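Local coordinates for protein amidohydrolase (Thermotoga maritima, PDB 3OOQ) that is a putative metal-dependent hydrolase of the amidohydrolase family, possibly with allantoinase-like activity, although its substrate is not established, at residues Val91-Gly96 and Ile117-Ala122; Gly126-Val131 and Ala148-Ala153. All blocks are in the same frame, centred on the assembly; numbering follows the deposited sequence.

Interaction 1 of 2, residues Val91-Gly96 and Ile117-Ala122; sequences VKALDG and IVPGSA
I117 turns its CG1 branch toward A93 and L94 by setting CG1 between its own backbone N and carbonyl carbon (chi1 51°), and the extended chi2 of 169° then carries CD1 on to the backbone of L94. CD1 ends 3.9 Å from L94 N, lying against the middle residue of the short 3-10 segment 93-95, while CG1 passes A93 CB at 4.1 Å. The methyl of A93 is the centre of the contact. It points at the chain 117-119 and rests on the peptide that joins I117 to V118, with A93 CB 3.6 Å from I117 O and 3.8 Å from V118 N. Beyond that peptide it meets the ring of P119, where CD lies 4.0 Å from A93 CB. No hydrogen bond crosses between 91-96 and 117-122, so the two loops are joined by van der Waals contact alone. The turn keeps its shape through its own backbone: D95 N donates to K92 O at 3.0 Å, and G96 N to A93 O. Outside the pair, A93 and V91 bond through their backbones to Q128, and D95 makes salt bridges to R180 and R238 of a second subunit, which also packs M173 on P119. All the touching residues are buried. The segment 117-122 leaves the C-terminal end of strand 112-117, and V118 O is hydrogen-bonded to H65 ND1; a loop leaving a strand end here is consistent with the TIM-barrel amidohydrolase fold, whose active site lies at the C-terminal ends of the barrel strands.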
ATOM      1  N   VAL F  91     -23.833  -9.393  17.618  1.00 20.47           N
ATOM      2  CA  VAL F  91     -23.399  -8.282  18.462  1.00 20.04           C
ATOM      3  C   VAL F  91     -24.605  -7.460  18.934  1.00 20.13           C
ATOM      4  O   VAL F  91     -25.610  -7.360  18.231  1.00 19.89           O
ATOM      5  CB  VAL F  91     -22.291  -7.370  17.824  1.00 19.99           C
ATOM      6  CG1 VAL F  91     -21.075  -8.208  17.296  1.00 14.54           C
ATOM      7  CG2 VAL F  91     -22.855  -6.446  16.736  1.00 14.53           C
ATOM      8  N   LYS F  92     -24.496  -6.889  20.129  1.00 20.13           N
ATOM      9  CA  LYS F  92     -25.609  -6.163  20.751  1.00 20.34           C
ATOM     10  C   LYS F  92     -25.238  -4.708  21.032  1.00 20.36           C
ATOM     11  O   LYS F  92     -24.176  -4.432  21.583  1.00 20.45           O
ATOM     12  CB  LYS F  92     -26.009  -6.831  22.080  1.00 21.00           C
ATOM     13  CG  LYS F  92     -26.058  -8.360  22.088  1.00 25.93           C
ATOM     14  CD  LYS F  92     -26.597  -8.929  23.447  1.00 23.26           C
ATOM     15  CE  LYS F  92     -28.039  -8.444  23.720  1.00 27.27           C
ATOM     16  NZ  LYS F  92     -28.746  -9.179  24.841  1.00 25.94           N
ATOM     17  N   ALA F  93     -26.120  -3.781  20.672  1.00 20.48           N
ATOM     18  CA  ALA F  93     -25.967  -2.393  21.072  1.00 20.82           C
ATOM     19  C   ALA F  93     -25.798  -2.258  22.588  1.00 21.31           C
ATOM     20  O   ALA F  93     -25.052  -1.396  23.061  1.00 20.72           O
ATOM     21  CB  ALA F  93     -27.141  -1.576  20.605  1.00 21.21           C
ATOM     22  N   LEU F  94     -26.475  -3.122  23.342  1.00 21.85           N
ATOM     23  CA  LEU F  94     -26.355  -3.129  24.804  1.00 22.47           C
ATOM     24  C   LEU F  94     -24.897  -3.167  25.255  1.00 21.87           C
ATOM     25  O   LEU F  94     -24.532  -2.534  26.242  1.00 21.45           O
ATOM     26  CB  LEU F  94     -27.099  -4.335  25.416  1.00 22.66           C
ATOM     27  CG  LEU F  94     -27.276  -4.350  26.935  1.00 33.21           C
ATOM     28  CD1 LEU F  94     -28.322  -3.307  27.327  1.00 23.25           C
ATOM     29  CD2 LEU F  94     -27.667  -5.747  27.466  1.00 23.69           C
ATOM     30  N   ASP F  95     -24.084  -3.931  24.535  1.00 22.14           N
ATOM     31  CA  ASP F  95     -22.692  -4.145  24.916  1.00 22.68           C
ATOM     32  C   ASP F  95     -21.761  -2.988  24.524  1.00 23.24           C
ATOM     33  O   ASP F  95     -20.561  -3.037  24.803  1.00 23.92           O
ATOM     34  CB  ASP F  95     -22.174  -5.449  24.303  1.00 22.21           C
ATOM     35  CG  ASP F  95     -22.825  -6.691  24.903  1.00 23.17           C
ATOM     36  OD1 ASP F  95     -23.327  -6.632  26.041  1.00 21.87           O
ATOM     37  OD2 ASP F  95     -22.832  -7.737  24.224  1.00 21.88           O
ATOM     38  N   GLY F  96     -22.310  -1.960  23.884  1.00 23.08           N
ATOM     39  CA  GLY F  96     -21.548  -0.767  23.522  1.00 23.46           C
ATOM     40  C   GLY F  96     -22.084   0.488  24.194  1.00 24.32           C
ATOM     41  O   GLY F  96     -21.508   1.576  24.047  1.00 25.15           O
ATOM     42  N   ILE F 117     -31.740   1.592  21.599  1.00 22.71           N
ATOM     43  CA  ILE F 117     -30.372   1.680  21.140  1.00 21.96           C
ATOM     44  C   ILE F 117     -30.171   0.550  20.146  1.00 21.29           C
ATOM     45  O   ILE F 117     -30.593  -0.595  20.382  1.00 21.60           O
ATOM     46  CB  ILE F 117     -29.353   1.603  22.297  1.00 23.04           C
ATOM     47  CG1 ILE F 117     -29.636   0.390  23.193  1.00 26.24           C
ATOM     48  CG2 ILE F 117     -29.361   2.924  23.068  1.00 26.43           C
ATOM     49  CD1 ILE F 117     -28.540   0.053  24.213  1.00 24.26           C
ATOM     50  N   VAL F 118     -29.548   0.876  19.021  1.00 20.67           N
ATOM     51  CA  VAL F 118     -29.438  -0.048  17.899  1.00 20.01           C
ATOM     52  C   VAL F 118     -28.087   0.200  17.176  1.00 19.84           C
ATOM     53  O   VAL F 118     -27.590   1.333  17.171  1.00 19.87           O
ATOM     54  CB  VAL F 118     -30.687   0.136  16.988  1.00 20.33           C
ATOM     55  CG1 VAL F 118     -30.721   1.526  16.332  1.00 19.58           C
ATOM     56  CG2 VAL F 118     -30.835  -0.944  15.966  1.00 19.42           C
ATOM     57  N   PRO F 119     -27.483  -0.851  16.584  1.00 20.12           N
ATOM     58  CA  PRO F 119     -26.362  -0.579  15.687  1.00 20.08           C
ATOM     59  C   PRO F 119     -26.788   0.318  14.504  1.00 20.52           C
ATOM     60  O   PRO F 119     -27.994   0.469  14.214  1.00 20.19           O
ATOM     61  CB  PRO F 119     -25.962  -1.972  15.176  1.00 20.22           C
ATOM     62  CG  PRO F 119     -26.501  -2.948  16.160  1.00 19.57           C
ATOM     63  CD  PRO F 119     -27.773  -2.299  16.690  1.00 20.55           C
ATOM     64  N   GLY F 120     -25.799   0.918  13.843  1.00 20.45           N
ATOM     65  CA  GLY F 120     -26.022   1.746  12.663  1.00 20.83           C
ATOM     66  C   GLY F 120     -26.265   0.931  11.389  1.00 22.05           C
ATOM     67  O   GLY F 120     -26.713  -0.224  11.432  1.00 22.68           O
ATOM     68  N   SER F 121     -25.957   1.536  10.251  1.00 22.11           N
ATOM     69  CA  SER F 121     -26.386   1.003   8.967  1.00 22.84           C
ATOM     70  C   SER F 121     -25.210   0.602   8.062  1.00 22.13           C
ATOM     71  O   SER F 121     -25.343   0.527   6.841  1.00 21.82           O
ATOM     72  CB  SER F 121     -27.245   2.046   8.274  1.00 23.85           C
ATOM     73  OG  SER F 121     -26.494   3.231   8.050  1.00 32.27           O
ATOM     74  N   ALA F 122     -24.058   0.349   8.669  1.00 21.01           N
ATOM     75  CA  ALA F 122     -22.898  -0.118   7.917  1.00 20.47           C
ATOM     76  C   ALA F 122     -23.115  -1.513   7.351  1.00 19.87           C
ATOM     77  O   ALA F 122     -22.690  -1.798   6.222  1.00 20.38           O
ATOM     78  CB  ALA F 122     -21.652  -0.098   8.805  1.00 19.84           C
TER

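Interaction 2 of 2, residues Gly126-Val131 and Ala148-Ala153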
ATOM      1  N   GLY F 126     -26.631  -5.960  11.003  1.00 19.66           N
ATOM      2  CA  GLY F 126     -25.791  -5.186  11.924  1.00 20.32           C
ATOM      3  C   GLY F 126     -25.699  -5.615  13.394  1.00 21.07           C
ATOM      4  O   GLY F 126     -24.679  -5.369  14.043  1.00 21.30           O
ATOM      5  N   GLY F 127     -26.747  -6.245  13.924  1.00 20.48           N
ATOM      6  CA  GLY F 127     -26.771  -6.623  15.342  1.00 20.07           C
ATOM      7  C   GLY F 127     -28.078  -6.301  16.045  1.00 20.17           C
ATOM      8  O   GLY F 127     -29.041  -5.871  15.406  1.00 20.50           O
ATOM      9  N   GLN F 128     -28.112  -6.487  17.363  1.00 19.84           N
ATOM     10  CA  GLN F 128     -29.371  -6.417  18.111  1.00 19.68           C
ATOM     11  C   GLN F 128     -29.600  -5.082  18.780  1.00 19.95           C
ATOM     12  O   GLN F 128     -28.674  -4.488  19.332  1.00 20.42           O
ATOM     13  CB  GLN F 128     -29.456  -7.531  19.164  1.00 19.39           C
ATOM     14  CG  GLN F 128     -29.371  -8.918  18.570  1.00 20.77           C
ATOM     15  CD  GLN F 128     -28.862  -9.928  19.563  1.00 20.50           C
ATOM     16  OE1 GLN F 128     -29.418 -10.079  20.644  1.00 21.57           O
ATOM     17  NE2 GLN F 128     -27.789 -10.622  19.206  1.00 21.46           N
ATOM     18  N   GLY F 129     -30.853  -4.629  18.723  1.00 19.80           N
ATOM     19  CA  GLY F 129     -31.317  -3.471  19.467  1.00 19.49           C
ATOM     20  C   GLY F 129     -31.884  -3.886  20.820  1.00 19.32           C
ATOM     21  O   GLY F 129     -32.256  -5.045  21.001  1.00 18.31           O
ATOM     22  N   SER F 130     -31.914  -2.931  21.761  1.00 19.06           N
ATOM     23  CA  SER F 130     -32.511  -3.094  23.076  1.00 19.58           C
ATOM     24  C   SER F 130     -33.228  -1.806  23.409  1.00 20.64           C
ATOM     25  O   SER F 130     -32.764  -0.739  23.036  1.00 21.26           O
ATOM     26  CB  SER F 130     -31.420  -3.303  24.143  1.00 19.56           C
ATOM     27  OG  SER F 130     -30.803  -4.573  24.032  1.00 28.64           O
ATOM     28  N   VAL F 131     -34.342  -1.886  24.132  1.00 20.77           N
ATOM     29  CA  VAL F 131     -35.004  -0.687  24.629  1.00 20.10           C
ATOM     30  C   VAL F 131     -34.527  -0.437  26.043  1.00 20.51           C
ATOM     31  O   VAL F 131     -34.531  -1.335  26.883  1.00 20.55           O
ATOM     32  CB  VAL F 131     -36.548  -0.810  24.637  1.00 20.87           C
ATOM     33  CG1 VAL F 131     -37.168   0.513  25.118  1.00 18.21           C
ATOM     34  CG2 VAL F 131     -37.069  -1.206  23.259  1.00 17.15           C
ATOM     35  N   ALA F 148     -34.624  -6.378  21.355  1.00 21.93           N
ATOM     36  CA  ALA F 148     -35.865  -5.774  20.898  1.00 21.73           C
ATOM     37  C   ALA F 148     -36.052  -5.846  19.376  1.00 21.51           C
ATOM     38  O   ALA F 148     -37.144  -5.606  18.859  1.00 22.42           O
ATOM     39  CB  ALA F 148     -35.970  -4.344  21.392  1.00 21.96           C
ATOM     40  N   GLY F 149     -34.984  -6.166  18.662  1.00 20.49           N
ATOM     41  CA  GLY F 149     -34.998  -6.164  17.203  1.00 20.12           C
ATOM     42  C   GLY F 149     -33.640  -6.546  16.616  1.00 18.97           C
ATOM     43  O   GLY F 149     -32.625  -6.489  17.310  1.00 18.71           O
ATOM     44  N   LEU F 150     -33.637  -6.966  15.353  1.00 18.46           N
ATOM     45  CA  LEU F 150     -32.402  -7.242  14.640  1.00 18.19           C
ATOM     46  C   LEU F 150     -32.272  -6.210  13.523  1.00 18.27           C
ATOM     47  O   LEU F 150     -33.082  -6.188  12.591  1.00 19.44           O
ATOM     48  CB  LEU F 150     -32.383  -8.669  14.075  1.00 18.46           C
ATOM     49  CG  LEU F 150     -31.106  -9.070  13.294  1.00 19.07           C
ATOM     50  CD1 LEU F 150     -29.871  -8.852  14.156  1.00 19.12           C
ATOM     51  CD2 LEU F 150     -31.169 -10.529  12.826  1.00 18.87           C
ATOM     52  N   LYS F 151     -31.261  -5.360  13.633  1.00 18.01           N
ATOM     53  CA  LYS F 151     -30.989  -4.261  12.683  1.00 18.18           C
ATOM     54  C   LYS F 151     -30.406  -4.788  11.381  1.00 18.85           C
ATOM     55  O   LYS F 151     -29.489  -5.608  11.403  1.00 18.61           O
ATOM     56  CB  LYS F 151     -30.003  -3.266  13.321  1.00 18.55           C
ATOM     57  CG  LYS F 151     -29.594  -2.061  12.472  1.00 21.82           C
ATOM     58  CD  LYS F 151     -30.820  -1.243  11.969  1.00 21.01           C
ATOM     59  CE  LYS F 151     -30.419   0.007  11.188  1.00 21.65           C
ATOM     60  NZ  LYS F 151     -29.710   0.976  12.076  1.00 22.28           N
HETATM   61  N   MSE F 152     -30.944  -4.309  10.261  1.00 19.82           N
HETATM   62  CA  MSE F 152     -30.452  -4.650   8.929  1.00 21.64           C
HETATM   63  C   MSE F 152     -30.432  -3.373   8.120  1.00 19.80           C
HETATM   64  O   MSE F 152     -31.085  -2.407   8.499  1.00 19.34           O
HETATM   65  CB  MSE F 152     -31.352  -5.693   8.251  1.00 24.92           C
HETATM   66  CG  MSE F 152     -31.407  -6.987   9.026  1.00 26.08           C
HETATM   67 SE   MSE F 152     -32.673  -8.273   8.306  1.00 33.22          SE
HETATM   68  CE  MSE F 152     -33.248  -9.070   9.998  1.00 25.52           C
ATOM     69  N   ALA F 153     -29.674  -3.363   7.022  1.00 18.59           N
ATOM     70  CA  ALA F 153     -29.503  -2.142   6.219  1.00 17.51           C
ATOM     71  C   ALA F 153     -29.416  -2.414   4.739  1.00 17.55           C
ATOM     72  O   ALA F 153     -28.769  -3.373   4.329  1.00 17.26           O
ATOM     73  CB  ALA F 153     -28.269  -1.364   6.670  1.00 16.61           C
TER
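An antiparallel strand pair, 126-131 against 148-153, builds this part of the large mixed sheet. The two strand segments run at 151° to each other and are joined by four backbone hydrogen bonds. K151 N gives to G127 O at 2.9 Å, and G126 N gives to K151 O. Farther along, G129 N reaches G149 O at 2.9 Å, and A148 N gives to G129 O at 2.7 Å. Between these bonds Q128 and L150 form an antiparallel non-hydrogen-bonded pair, and Q128 CA makes a CA-H...O contact with G149 O at 3.4 Å. L150, its CG anti to the backbone N (chi1 -180°), lays CD1 against G127 O at 3.3 Å. G127 itself adopts a positive phi of 135°, a conformation that glycine readily takes. At the other end V131 CG2 and A148 CB touch at 3.8 Å. The side chain of Q128 leads away from the pair to P89 O, and that of K151 to P119 O and H63 NE2. Q128 and L150 touch helix 208-217, while strand 143-153 is flanked on its other side by strand 223-227, which runs parallel to it.

The two interactions lie about 7 Å apart, centre to centre, and follow one another along the chain: 91-96 and 117-122 come first, then 126-131 and 148-153. Strand 125-133 stands next to strand 112-117 in the large mixed sheet, so interaction 2 begins on the neighbour of the strand whose end enters interaction 1. Two probable hydrogen bonds tie them directly: K151 NZ to P119 O, in the loop after 112-117, at 2.8 Å, and Q128 N to V91 O. The second subunit borders interaction 1 but not interaction 2. Together they place this loop and K151 beside H63 and H65, an HxH pair that in this family normally belongs to the metal site.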